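Local coordinates for beta-fructofuranosidase (Bifidobacterium adolescentis, PDB 6NOB), which probably hydrolyses terminal fructose from beta-fructofuranosides such as sucrose, as a member of glycoside hydrolase family 32, at residues W160-S165 and P175-P180; E179-L184 and L221-E226; Y237-L242 and R250-V255; Y436-F441 and R448-W453. One frame throughout, in Å; residues are numbered along the deposited sequence.

All four contacts belong to the catalytic module of family 32, a five-bladed beta-propeller, and show how one is assembled from strand pairs and loops. Along the chain they run in numerical order. Contacts 1 and 2 share Glu179 and Pro180, their centres about 15 Å apart; contacts 2 and 3, centred about 12 Å apart, use the sheet of strands 190-202 to 253-256, with Arg223 salt-bridged to Glu252. Leu178 of contact 1 packs on Leu221, Glu252 and Cys241, so these three contacts touch. Contact 4, closest to the molecule's centre, touches none, with nearest atoms about 7 Å from contact 1, though its hairpin shares a mixed sheet with strand 159-165. Loop 175-184 thus binds adjacent sheets together.

Contact 1 of 4, residues W160-S165 and P175-P180; sequences WGHAVS and PVFLEP
The CD1 methyl of Leu178 overlaps one face of the Trp160 indole in a CH-pi contact, 4.0 Å from the centroid of the five-membered ring and 19° off its normal. The two side chains run side by side in the same direction, starting from CB atoms that touch: Trp160 CB to Leu178 CB is 3.7 Å. Phe177 extends beside the same indole, its CD2 being 3.8 Å from Trp160 CE3; with CG turned opposite the backbone N (chi1 -173°), its ring is carried out along the six-membered end of the tryptophan. Two residues therefore face one, the pattern of a classic beta bulge. The backbone agrees: Trp160 N donates to Leu178 O at 2.8 Å, while Phe177 N donates to Trp160 O, also at 2.8 Å. Farther along strand 159-165, His162 rests its CB on the carbonyl of Pro175, and its ring inclines obliquely toward Phe177. A water in the plane of the imidazole lies 2.8 Å from His162 ND1 and donates to Pro175 O. The other ring nitrogen, NE2, pairs with His143, and Trp160 NE1 reaches Phe195 O, while Phe145 stacks on His162. Trp160 and His162 are buried with all their ring nitrogens engaged, by protein or water, which implies a hydrophobic junction in which these two rings are probably fixed in rotation.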
loop_
_atom_site.group_PDB
_atom_site.type_symbol
_atom_site.label_atom_id
_atom_site.label_comp_id
_atom_site.label_asym_id
_atom_site.label_seq_id
_atom_site.Cartn_x
_atom_site.Cartn_y
_atom_site.Cartn_z
ATOM N N TRP A 160 0.995 9.500 8.559
ATOM C CA TRP A 160 2.029 8.667 7.954
ATOM C C TRP A 160 2.617 7.766 9.034
ATOM O O TRP A 160 3.239 8.254 9.984
ATOM C CB TRP A 160 3.125 9.516 7.314
ATOM C CG TRP A 160 2.846 9.936 5.906
ATOM C CD1 TRP A 160 1.650 10.335 5.387
ATOM C CD2 TRP A 160 3.794 10.006 4.835
ATOM N NE1 TRP A 160 1.795 10.652 4.058
ATOM C CE2 TRP A 160 3.102 10.457 3.695
ATOM C CE3 TRP A 160 5.160 9.730 4.730
ATOM C CZ2 TRP A 160 3.730 10.636 2.464
ATOM C CZ3 TRP A 160 5.780 9.906 3.508
ATOM C CH2 TRP A 160 5.068 10.356 2.392
ATOM N N GLY A 161 2.412 6.458 8.893
ATOM C CA GLY A 161 3.167 5.503 9.675
ATOM C C GLY A 161 4.553 5.303 9.093
ATOM O O GLY A 161 4.862 5.753 7.991
ATOM N N HIS A 162 5.406 4.611 9.846
ATOM C CA HIS A 162 6.803 4.491 9.447
ATOM C C HIS A 162 7.403 3.207 9.997
ATOM O O HIS A 162 7.265 2.910 11.188
ATOM C CB HIS A 162 7.606 5.707 9.929
ATOM C CG HIS A 162 8.983 5.800 9.345
ATOM N ND1 HIS A 162 9.946 6.649 9.846
ATOM C CD2 HIS A 162 9.558 5.151 8.306
ATOM C CE1 HIS A 162 11.054 6.521 9.139
ATOM N NE2 HIS A 162 10.845 5.617 8.199
ATOM N N ALA A 163 8.073 2.455 9.122
ATOM C CA ALA A 163 8.774 1.236 9.498
ATOM C C ALA A 163 10.049 1.128 8.675
ATOM O O ALA A 163 10.135 1.662 7.565
ATOM C CB ALA A 163 7.904 -0.014 9.293
ATOM N N VAL A 164 11.039 0.429 9.223
ATOM C CA VAL A 164 12.355 0.331 8.608
ATOM C C VAL A 164 12.788 -1.130 8.590
ATOM O O VAL A 164 12.353 -1.934 9.421
ATOM C CB VAL A 164 13.379 1.220 9.350
ATOM C CG1 VAL A 164 13.844 0.559 10.645
ATOM C CG2 VAL A 164 14.547 1.556 8.448
ATOM N N SER A 165 13.636 -1.481 7.625
ATOM C CA SER A 165 14.009 -2.877 7.444
ATOM C C SER A 165 15.373 -2.968 6.779
ATOM O O SER A 165 15.770 -2.084 6.015
ATOM C CB SER A 165 12.971 -3.628 6.600
ATOM O OG SER A 165 13.491 -4.833 6.060
ATOM N N PRO A 175 8.299 5.750 15.098
ATOM C CA PRO A 175 7.206 6.641 15.509
ATOM C C PRO A 175 6.415 7.171 14.321
ATOM O O PRO A 175 6.881 7.192 13.179
ATOM C CB PRO A 175 7.928 7.783 16.236
ATOM C CG PRO A 175 9.231 7.212 16.641
ATOM C CD PRO A 175 9.606 6.261 15.550
ATOM N N VAL A 176 5.188 7.610 14.621
ATOM C CA VAL A 176 4.339 8.228 13.608
ATOM C C VAL A 176 5.057 9.430 13.014
ATOM O O VAL A 176 5.609 10.269 13.738
ATOM C CB VAL A 176 2.982 8.616 14.213
ATOM C CG1 VAL A 176 2.221 9.547 13.280
ATOM C CG2 VAL A 176 2.163 7.368 14.504
ATOM N N PHE A 177 5.054 9.516 11.684
ATOM C CA PHE A 177 5.915 10.432 10.947
ATOM C C PHE A 177 5.232 11.750 10.592
ATOM O O PHE A 177 5.752 12.821 10.920
ATOM C CB PHE A 177 6.421 9.740 9.678
ATOM C CG PHE A 177 7.443 10.531 8.928
ATOM C CD1 PHE A 177 8.718 10.699 9.446
ATOM C CD2 PHE A 177 7.136 11.100 7.705
ATOM C CE1 PHE A 177 9.665 11.427 8.760
ATOM C CE2 PHE A 177 8.081 11.828 7.013
ATOM C CZ PHE A 177 9.348 11.991 7.540
ATOM N N LEU A 178 4.088 11.698 9.913
ATOM C CA LEU A 178 3.318 12.887 9.575
ATOM C C LEU A 178 1.898 12.735 10.100
ATOM O O LEU A 178 1.414 11.624 10.324
ATOM C CB LEU A 178 3.298 13.143 8.063
ATOM C CG LEU A 178 4.577 13.740 7.473
ATOM C CD1 LEU A 178 4.635 13.491 5.977
ATOM C CD2 LEU A 178 4.662 15.227 7.778
ATOM N N GLU A 179 1.233 13.867 10.293
ATOM C CA GLU A 179 -0.057 13.918 10.965
ATOM C C GLU A 179 -0.976 14.870 10.227
ATOM O O GLU A 179 -0.518 15.687 9.416
ATOM C CB GLU A 179 0.118 14.347 12.428
ATOM C CG GLU A 179 0.927 13.350 13.238
ATOM C CD GLU A 179 1.036 13.714 14.700
ATOM O OE1 GLU A 179 0.373 14.678 15.135
ATOM O OE2 GLU A 179 1.790 13.027 15.420
ATOM N N PRO A 180 -2.291 14.789 10.463
ATOM C CA PRO A 180 -3.223 15.690 9.781
ATOM C C PRO A 180 -2.965 17.144 10.140
ATOM O O PRO A 180 -2.397 17.460 11.188
ATOM C CB PRO A 180 -4.599 15.239 10.289
ATOM C CG PRO A 180 -4.401 13.843 10.738
ATOM C CD PRO A 180 -3.004 13.788 11.280
HETATM O O HOH W 1 9.396 7.744 12.312
#

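Contact 2 of 4, residues E179-L184 and L221-E226; sequences EPQPEL and LTRHLE
The guanidinium of Arg223 meets segment 179-184 at its edge: Glu179 O lies in its plane, Gln181 OE1 is tilted somewhat from it, and Pro180 C comes in obliquely, with Pro180 CA at the edge. The amide of Gln181 is turned 72° from this group. Glu179 O is gripped end-on by two nitrogens, Arg223 NH1 at 2.8 Å and Arg223 NH2 at 3.1 Å, the second being the more bent bond. NH1 also donates to Gln181 OE1 at 2.9 Å, approaching from above the amide plane. Arg223 and Gln181 run antiparallel alongside one another, and a bend at chi2 of the arginine (-76°) helps bring its end to the loop. The other end of the same amide is used as well, since Gln181 NE2 donates to His224 O at 3.0 Å, a fairly straight bond (164°) that arrives above the carbonyl plane. With both its amide atoms bound, Gln181 is probably fixed against flipping. Further bonds hold His224, which joins NE2 to Glu226 OE1 at 2.9 Å and ND1 to Glu236, while its ring stacks on Phe195. Strand 216-227 runs between strands 190-202 and 235-243 in an antiparallel sheet, a blade of the propeller, and loop 179-184, which leads into strand 190-202, crosses to it through Arg223 and Gln181 as it leaves its place beside strand 159-165.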
loop_
_atom_site.group_PDB
_atom_site.type_symbol
_atom_site.label_atom_id
_atom_site.label_comp_id
_atom_site.label_asym_id
_atom_site.label_seq_id
_atom_site.Cartn_x
_atom_site.Cartn_y
_atom_site.Cartn_z
ATOM N N GLU A 179 1.233 13.867 10.293
ATOM C CA GLU A 179 -0.057 13.918 10.965
ATOM C C GLU A 179 -0.976 14.870 10.227
ATOM O O GLU A 179 -0.518 15.687 9.416
ATOM C CB GLU A 179 0.118 14.347 12.428
ATOM C CG GLU A 179 0.927 13.350 13.238
ATOM C CD GLU A 179 1.036 13.714 14.700
ATOM O OE1 GLU A 179 0.373 14.678 15.135
ATOM O OE2 GLU A 179 1.790 13.027 15.420
ATOM N N PRO A 180 -2.291 14.789 10.463
ATOM C CA PRO A 180 -3.223 15.690 9.781
ATOM C C PRO A 180 -2.965 17.144 10.140
ATOM O O PRO A 180 -2.397 17.460 11.188
ATOM C CB PRO A 180 -4.599 15.239 10.289
ATOM C CG PRO A 180 -4.401 13.843 10.738
ATOM C CD PRO A 180 -3.004 13.788 11.280
ATOM N N GLN A 181 -3.390 18.030 9.243
ATOM C CA GLN A 181 -3.378 19.453 9.542
ATOM C C GLN A 181 -4.080 19.697 10.878
ATOM O O GLN A 181 -5.091 19.046 11.170
ATOM C CB GLN A 181 -4.075 20.249 8.435
ATOM C CG GLN A 181 -3.442 20.129 7.055
ATOM C CD GLN A 181 -4.049 19.008 6.236
ATOM O OE1 GLN A 181 -3.783 17.834 6.484
ATOM N NE2 GLN A 181 -4.879 19.366 5.259
ATOM N N PRO A 182 -3.567 20.602 11.711
ATOM C CA PRO A 182 -4.163 20.793 13.048
ATOM C C PRO A 182 -5.647 21.123 13.024
ATOM O O PRO A 182 -6.391 20.666 13.902
ATOM C CB PRO A 182 -3.335 21.948 13.626
ATOM C CG PRO A 182 -2.006 21.838 12.926
ATOM C CD PRO A 182 -2.329 21.380 11.531
ATOM N N GLU A 183 -6.100 21.894 12.032
ATOM C CA GLU A 183 -7.502 22.295 11.979
ATOM C C GLU A 183 -8.439 21.112 11.778
ATOM O O GLU A 183 -9.640 21.235 12.044
ATOM C CB GLU A 183 -7.712 23.320 10.862
ATOM C CG GLU A 183 -6.847 24.563 10.984
ATOM C CD GLU A 183 -5.631 24.520 10.076
ATOM O OE1 GLU A 183 -5.057 23.429 9.896
ATOM O OE2 GLU A 183 -5.247 25.580 9.540
ATOM N N LEU A 184 -7.925 19.969 11.318
ATOM C CA LEU A 184 -8.778 18.806 11.109
ATOM C C LEU A 184 -9.284 18.219 12.420
ATOM O O LEU A 184 -10.242 17.439 12.408
ATOM C CB LEU A 184 -8.027 17.743 10.310
ATOM C CG LEU A 184 -7.899 18.061 8.819
ATOM C CD1 LEU A 184 -6.920 17.124 8.144
ATOM C CD2 LEU A 184 -9.259 17.997 8.141
ATOM N N LEU A 221 4.546 14.852 -0.885
ATOM C CA LEU A 221 3.278 14.233 -0.527
ATOM C C LEU A 221 2.124 15.173 -0.842
ATOM O O LEU A 221 2.310 16.361 -1.117
ATOM C CB LEU A 221 3.242 13.839 0.955
ATOM C CG LEU A 221 3.250 14.996 1.957
ATOM C CD1 LEU A 221 2.275 14.727 3.093
ATOM C CD2 LEU A 221 4.653 15.224 2.498
ATOM N N THR A 222 0.917 14.618 -0.788
ATOM C CA THR A 222 -0.313 15.370 -0.989
ATOM C C THR A 222 -0.914 15.745 0.358
ATOM O O THR A 222 -1.012 14.902 1.255
ATOM C CB THR A 222 -1.330 14.558 -1.794
ATOM O OG1 THR A 222 -0.838 14.361 -3.122
ATOM C CG2 THR A 222 -2.675 15.281 -1.851
ATOM N N ARG A 223 -1.299 17.009 0.495
ATOM C CA ARG A 223 -2.152 17.453 1.588
ATOM C C ARG A 223 -3.575 17.568 1.059
ATOM O O ARG A 223 -3.796 18.137 -0.015
ATOM C CB ARG A 223 -1.685 18.793 2.157
ATOM C CG ARG A 223 -0.498 18.690 3.101
ATOM C CD ARG A 223 -0.924 18.163 4.460
ATOM N NE ARG A 223 0.223 17.862 5.309
ATOM C CZ ARG A 223 0.139 17.264 6.493
ATOM N NH1 ARG A 223 -1.045 16.904 6.969
ATOM N NH2 ARG A 223 1.237 17.025 7.198
ATOM N N HIS A 224 -4.527 17.015 1.803
ATOM C CA HIS A 224 -5.924 16.966 1.396
ATOM C C HIS A 224 -6.764 17.758 2.388
ATOM O O HIS A 224 -6.627 17.582 3.604
ATOM C CB HIS A 224 -6.415 15.518 1.315
ATOM C CG HIS A 224 -7.826 15.374 0.833
ATOM N ND1 HIS A 224 -8.138 15.005 -0.458
ATOM C CD2 HIS A 224 -9.009 15.526 1.476
ATOM C CE1 HIS A 224 -9.451 14.946 -0.593
ATOM N NE2 HIS A 224 -10.003 15.258 0.566
ATOM N N LEU A 225 -7.619 18.632 1.862
ATOM C CA LEU A 225 -8.573 19.390 2.662
ATOM C C LEU A 225 -9.911 19.365 1.944
ATOM O O LEU A 225 -9.992 19.751 0.773
ATOM C CB LEU A 225 -8.103 20.831 2.873
ATOM C CG LEU A 225 -9.158 21.812 3.380
ATOM C CD1 LEU A 225 -9.585 21.462 4.800
ATOM C CD2 LEU A 225 -8.633 23.236 3.304
ATOM N N GLU A 226 -10.955 18.918 2.639
ATOM C CA GLU A 226 -12.259 18.740 2.015
ATOM C C GLU A 226 -13.362 19.028 3.023
ATOM O O GLU A 226 -13.319 18.531 4.151
ATOM C CB GLU A 226 -12.412 17.319 1.465
ATOM C CG GLU A 226 -13.822 16.977 1.014
ATOM C CD GLU A 226 -13.929 15.574 0.448
ATOM O OE1 GLU A 226 -12.912 14.849 0.462
ATOM O OE2 GLU A 226 -15.031 15.197 -0.006
HETATM O O HOH W 2 2.496 16.591 10.049
#

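Contact 3 of 4, residues Y237-L242 and R250-V255; sequences YQTTCL and RVESPV
Thr239 and Glu252 touch across a beta hairpin, strands 235-243 and 253-256, whose second strand is one of two edge strands in a four-stranded antiparallel propeller blade. The close half of the contact lies toward Val255. There Thr239 OG1 donates to Glu252 OE2 at 2.6 Å, reaching the anti side of the carboxylate, 31° out of its plane. Glu252 can reach across because its chain is extended, with CG trans to the backbone N (chi1 -178°). The same oxygen receives Arg223 NE from strand 216-227, so OE2 is held by a hydroxyl and a cation, which would be expected to favour ionisation. Flanking this, Thr240 and Ser253 form a hydrogen-bonded pair, with Thr240 N to Ser253 O at 2.9 Å and Ser253 N to Thr240 O at 3.1 Å, and Val255 N closes on Gln238 O at 2.7 Å. Thr240 CG2 meets Val255 CG1 at 3.6 Å, the two side chains set roughly perpendicular, while Thr240 OG1 turns to Leu219 O and Arg218. Pro254 is exposed despite this tight pairing, so the contrast is of bonding more than burial. Toward the other end the pairing opens out: Arg250 and Val251 are exposed, and Arg250 N to Leu242 O, at 3.0 Å, is the direct bond that remains. Beside it, a water donates to Val251 O at 2.6 Å and weakly accepts from Leu242 N.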
loop_
_atom_site.group_PDB
_atom_site.type_symbol
_atom_site.label_atom_id
_atom_site.label_comp_id
_atom_site.label_asym_id
_atom_site.label_seq_id
_atom_site.Cartn_x
_atom_site.Cartn_y
_atom_site.Cartn_z
ATOM N N TYR A 237 -3.026 19.570 -2.796
ATOM C CA TYR A 237 -1.797 20.224 -3.224
ATOM C C TYR A 237 -0.616 19.399 -2.732
ATOM O O TYR A 237 -0.757 18.549 -1.849
ATOM C CB TYR A 237 -1.722 21.668 -2.707
ATOM C CG TYR A 237 -2.004 21.809 -1.228
ATOM C CD1 TYR A 237 -3.310 21.897 -0.753
ATOM C CD2 TYR A 237 -0.966 21.863 -0.305
ATOM C CE1 TYR A 237 -3.570 22.027 0.598
ATOM C CE2 TYR A 237 -1.217 21.996 1.049
ATOM C CZ TYR A 237 -2.522 22.076 1.495
ATOM O OH TYR A 237 -2.783 22.207 2.843
ATOM N N GLN A 238 0.554 19.652 -3.316
ATOM C CA GLN A 238 1.755 18.864 -3.054
ATOM C C GLN A 238 2.745 19.659 -2.212
ATOM O O GLN A 238 3.033 20.822 -2.514
ATOM C CB GLN A 238 2.417 18.424 -4.361
ATOM C CG GLN A 238 1.444 18.150 -5.494
ATOM C CD GLN A 238 0.395 17.117 -5.128
ATOM O OE1 GLN A 238 0.629 16.236 -4.298
ATOM N NE2 GLN A 238 -0.773 17.224 -5.748
ATOM N N THR A 239 3.277 19.020 -1.170
ATOM C CA THR A 239 4.225 19.642 -0.255
ATOM C C THR A 239 5.487 18.791 -0.166
ATOM O O THR A 239 5.546 17.664 -0.666
ATOM C CB THR A 239 3.616 19.829 1.144
ATOM O OG1 THR A 239 3.464 18.551 1.777
ATOM C CG2 THR A 239 2.254 20.503 1.054
ATOM N N THR A 240 6.510 19.342 0.485
ATOM C CA THR A 240 7.768 18.640 0.684
ATOM C C THR A 240 8.224 18.794 2.127
ATOM O O THR A 240 7.846 19.743 2.820
ATOM C CB THR A 240 8.874 19.145 -0.268
ATOM O OG1 THR A 240 9.941 18.191 -0.308
ATOM C CG2 THR A 240 9.429 20.484 0.198
ATOM N N CYS A 241 9.036 17.838 2.573
ATOM C CA CYS A 241 9.648 17.884 3.894
ATOM C C CYS A 241 10.814 16.907 3.911
ATOM O O CYS A 241 10.956 16.067 3.017
ATOM C CB CYS A 241 8.632 17.581 5.007
ATOM S SG CYS A 241 7.837 15.968 4.939
ATOM N N LEU A 242 11.660 17.041 4.926
ATOM C CA LEU A 242 12.869 16.240 5.040
ATOM C C LEU A 242 12.787 15.313 6.240
ATOM O O LEU A 242 12.256 15.686 7.290
ATOM C CB LEU A 242 14.112 17.118 5.184
ATOM C CG LEU A 242 14.620 17.832 3.940
ATOM C CD1 LEU A 242 15.823 18.684 4.308
ATOM C CD2 LEU A 242 14.981 16.820 2.870
ATOM N N ARG A 250 10.882 17.050 9.545
ATOM C CA ARG A 250 11.164 18.470 9.702
ATOM C C ARG A 250 10.160 19.278 8.876
ATOM O O ARG A 250 9.207 18.729 8.316
ATOM C CB ARG A 250 12.614 18.775 9.318
ATOM C CG ARG A 250 13.614 18.272 10.342
ATOM C CD ARG A 250 13.246 18.767 11.735
ATOM N NE ARG A 250 14.223 18.365 12.741
ATOM C CZ ARG A 250 14.316 18.908 13.950
ATOM N NH1 ARG A 250 13.493 19.884 14.308
ATOM N NH2 ARG A 250 15.238 18.478 14.800
ATOM N N VAL A 251 10.410 20.588 8.778
ATOM C CA VAL A 251 9.380 21.533 8.358
ATOM C C VAL A 251 8.838 21.176 6.977
ATOM O O VAL A 251 9.579 20.752 6.079
ATOM C CB VAL A 251 9.936 22.968 8.396
ATOM C CG1 VAL A 251 11.204 23.081 7.564
ATOM C CG2 VAL A 251 8.883 23.974 7.941
ATOM N N GLU A 252 7.522 21.331 6.818
ATOM C CA GLU A 252 6.801 21.016 5.593
ATOM C C GLU A 252 6.306 22.303 4.944
ATOM O O GLU A 252 5.827 23.210 5.632
ATOM C CB GLU A 252 5.618 20.086 5.890
ATOM C CG GLU A 252 4.804 19.651 4.676
ATOM C CD GLU A 252 3.622 18.768 5.055
ATOM O OE1 GLU A 252 3.612 18.240 6.189
ATOM O OE2 GLU A 252 2.702 18.605 4.224
ATOM N N SER A 253 6.421 22.376 3.620
ATOM C CA SER A 253 6.056 23.566 2.862
ATOM C C SER A 253 5.630 23.157 1.456
ATOM O O SER A 253 6.142 22.169 0.920
ATOM C CB SER A 253 7.222 24.569 2.828
ATOM O OG SER A 253 8.244 24.172 1.930
ATOM N N PRO A 254 4.685 23.876 0.847
ATOM C CA PRO A 254 4.092 23.415 -0.414
ATOM C C PRO A 254 4.976 23.679 -1.623
ATOM O O PRO A 254 5.761 24.629 -1.659
ATOM C CB PRO A 254 2.797 24.228 -0.503
ATOM C CG PRO A 254 3.135 25.499 0.190
ATOM C CD PRO A 254 4.049 25.116 1.325
ATOM N N VAL A 255 4.821 22.822 -2.633
ATOM C CA VAL A 255 5.670 22.882 -3.822
ATOM C C VAL A 255 4.897 22.852 -5.132
ATOM O O VAL A 255 5.436 23.291 -6.166
ATOM C CB VAL A 255 6.717 21.744 -3.800
ATOM C CG1 VAL A 255 7.597 21.845 -2.562
ATOM C CG2 VAL A 255 6.037 20.387 -3.876
HETATM O O HOH W 3 12.040 19.959 5.888
#

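Contact 4 of 4, residues Y436-F441 and R448-W453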
loop_
_atom_site.group_PDB
_atom_site.type_symbol
_atom_site.label_atom_id
_atom_site.label_comp_id
_atom_site.label_asym_id
_atom_site.label_seq_id
_atom_site.Cartn_x
_atom_site.Cartn_y
_atom_site.Cartn_z
ATOM N N TYR A 436 -3.648 -2.719 -4.592
ATOM C CA TYR A 436 -3.948 -1.324 -4.870
ATOM C C TYR A 436 -2.816 -0.432 -4.383
ATOM O O TYR A 436 -1.964 -0.844 -3.591
ATOM C CB TYR A 436 -5.271 -0.910 -4.204
ATOM C CG TYR A 436 -5.906 0.327 -4.789
ATOM C CD1 TYR A 436 -6.477 0.304 -6.054
ATOM C CD2 TYR A 436 -5.943 1.516 -4.072
ATOM C CE1 TYR A 436 -7.059 1.433 -6.593
ATOM C CE2 TYR A 436 -6.525 2.650 -4.602
ATOM C CZ TYR A 436 -7.079 2.603 -5.864
ATOM O OH TYR A 436 -7.659 3.729 -6.399
ATOM N N ALA A 437 -2.822 0.806 -4.883
ATOM C CA ALA A 437 -1.959 1.876 -4.384
ATOM C C ALA A 437 -0.480 1.506 -4.487
ATOM O O ALA A 437 0.283 1.620 -3.526
ATOM C CB ALA A 437 -2.334 2.245 -2.947
ATOM N N THR A 438 -0.075 1.067 -5.675
ATOM C CA THR A 438 1.310 0.671 -5.891
ATOM C C THR A 438 2.231 1.883 -5.870
ATOM O O THR A 438 1.903 2.943 -6.413
ATOM C CB THR A 438 1.463 -0.051 -7.229
ATOM O OG1 THR A 438 0.945 0.778 -8.278
ATOM C CG2 THR A 438 0.716 -1.367 -7.214
ATOM N N GLN A 439 3.390 1.721 -5.238
ATOM C CA GLN A 439 4.488 2.663 -5.377
ATOM C C GLN A 439 5.779 1.871 -5.494
ATOM O O GLN A 439 5.928 0.819 -4.867
ATOM C CB GLN A 439 4.567 3.647 -4.202
ATOM C CG GLN A 439 5.590 4.755 -4.428
ATOM C CD GLN A 439 5.604 5.790 -3.324
ATOM O OE1 GLN A 439 6.569 5.895 -2.563
ATOM N NE2 GLN A 439 4.534 6.574 -3.237
ATOM N N SER A 440 6.702 2.370 -6.303
ATOM C CA SER A 440 7.947 1.675 -6.575
ATOM C C SER A 440 9.136 2.550 -6.201
ATOM O O SER A 440 9.005 3.754 -5.978
ATOM C CB SER A 440 8.027 1.266 -8.048
ATOM O OG SER A 440 8.719 2.242 -8.806
ATOM N N PHE A 441 10.310 1.924 -6.128
ATOM C CA PHE A 441 11.555 2.643 -5.900
ATOM C C PHE A 441 12.704 1.825 -6.470
ATOM O O PHE A 441 12.558 0.641 -6.785
ATOM C CB PHE A 441 11.772 2.944 -4.410
ATOM C CG PHE A 441 12.184 1.749 -3.595
ATOM C CD1 PHE A 441 11.251 0.808 -3.183
ATOM C CD2 PHE A 441 13.511 1.572 -3.231
ATOM C CE1 PHE A 441 11.635 -0.290 -2.427
ATOM C CE2 PHE A 441 13.904 0.480 -2.480
ATOM C CZ PHE A 441 12.966 -0.453 -2.075
ATOM N N ARG A 448 14.341 -2.377 -9.373
ATOM C CA ARG A 448 13.046 -1.706 -9.312
ATOM C C ARG A 448 12.104 -2.566 -8.474
ATOM O O ARG A 448 11.754 -3.682 -8.870
ATOM C CB ARG A 448 12.494 -1.472 -10.716
ATOM C CG ARG A 448 11.085 -0.894 -10.758
ATOM C CD ARG A 448 10.991 0.434 -10.018
ATOM N NE ARG A 448 11.937 1.432 -10.516
ATOM C CZ ARG A 448 11.939 2.709 -10.144
ATOM N NH1 ARG A 448 12.836 3.552 -10.641
ATOM N NH2 ARG A 448 11.046 3.145 -9.267
ATOM N N ILE A 449 11.700 -2.048 -7.315
ATOM C CA ILE A 449 10.915 -2.792 -6.336
ATOM C C ILE A 449 9.615 -2.046 -6.084
ATOM O O ILE A 449 9.625 -0.825 -5.894
ATOM C CB ILE A 449 11.697 -2.985 -5.023
ATOM C CG1 ILE A 449 13.054 -3.631 -5.310
ATOM C CG2 ILE A 449 10.890 -3.817 -4.039
ATOM C CD1 ILE A 449 14.037 -3.530 -4.166
ATOM N N VAL A 450 8.502 -2.778 -6.062
ATOM C CA VAL A 450 7.175 -2.194 -5.904
ATOM C C VAL A 450 6.480 -2.825 -4.702
ATOM O O VAL A 450 6.576 -4.038 -4.477
ATOM C CB VAL A 450 6.328 -2.367 -7.186
ATOM C CG1 VAL A 450 6.244 -3.833 -7.590
ATOM C CG2 VAL A 450 4.934 -1.766 -7.009
ATOM N N PHE A 451 5.798 -1.990 -3.921
ATOM C CA PHE A 451 4.896 -2.420 -2.862
ATOM C C PHE A 451 3.461 -2.062 -3.229
ATOM O O PHE A 451 3.208 -1.074 -3.924
ATOM C CB PHE A 451 5.236 -1.754 -1.526
ATOM C CG PHE A 451 6.341 -2.423 -0.769
ATOM C CD1 PHE A 451 6.086 -3.530 0.021
ATOM C CD2 PHE A 451 7.633 -1.925 -0.824
ATOM C CE1 PHE A 451 7.104 -4.142 0.731
ATOM C CE2 PHE A 451 8.654 -2.529 -0.115
ATOM C CZ PHE A 451 8.390 -3.638 0.663
ATOM N N GLY A 452 2.522 -2.868 -2.738
ATOM C CA GLY A 452 1.114 -2.569 -2.890
ATOM C C GLY A 452 0.380 -2.781 -1.579
ATOM O O GLY A 452 0.863 -3.468 -0.677
ATOM N N TRP A 453 -0.795 -2.169 -1.488
ATOM C CA TRP A 453 -1.662 -2.293 -0.323
ATOM C C TRP A 453 -2.846 -3.175 -0.684
ATOM O O TRP A 453 -3.486 -2.967 -1.721
ATOM C CB TRP A 453 -2.144 -0.919 0.155
ATOM C CG TRP A 453 -3.409 -0.942 0.990
ATOM C CD1 TRP A 453 -3.630 -1.662 2.129
ATOM C CD2 TRP A 453 -4.611 -0.192 0.753
ATOM N NE1 TRP A 453 -4.894 -1.415 2.609
ATOM C CE2 TRP A 453 -5.517 -0.517 1.783
ATOM C CE3 TRP A 453 -5.009 0.719 -0.231
ATOM C CZ2 TRP A 453 -6.794 0.037 1.858
ATOM C CZ3 TRP A 453 -6.278 1.264 -0.158
ATOM C CH2 TRP A 453 -7.154 0.925 0.880
#
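Strands 436-441 and 448-453 pair antiparallel, with axes 4.6 Å apart at closest approach, and a beta bulge shifts their register by one residue: Ala437 and Thr438 occupy the interval opposite Gly452, Ala437 with positive phi (58°). Bonds resume on both sides of it, with Trp453 N to Tyr436 O at 2.7 Å and Phe451 N to Gln439 O at 3.0 Å. Tyr436 and Trp453 project on one face of the sheet, where Tyr436 CD2 lies obliquely 3.9 Å from Trp453 CZ3; Ala437 CB approaches the edge of the same indole. Farther along this face Phe441 runs beside Ile449, its CE1 3.7 Å from Ile449 CB, and comes edge to edge with Phe451. Ser440 and Val450 point to the other face, and the bent chain of Arg448 brings NH2 to Ser440 OG in a hydrogen bond whose modelled length is doubtful; Ser440 OG also bonds Asp378, and Arg448 NH1 makes a salt bridge to Glu273. All twelve residues of the two segments are buried. Strand 448-454 pairs onward with strand 468-481, and Trp453 packs on Asn130 and Asp131, within the WMNDPNG signature of family 32, so this bulged hairpin is consistent with the inner strands of a propeller blade beside the probable active site.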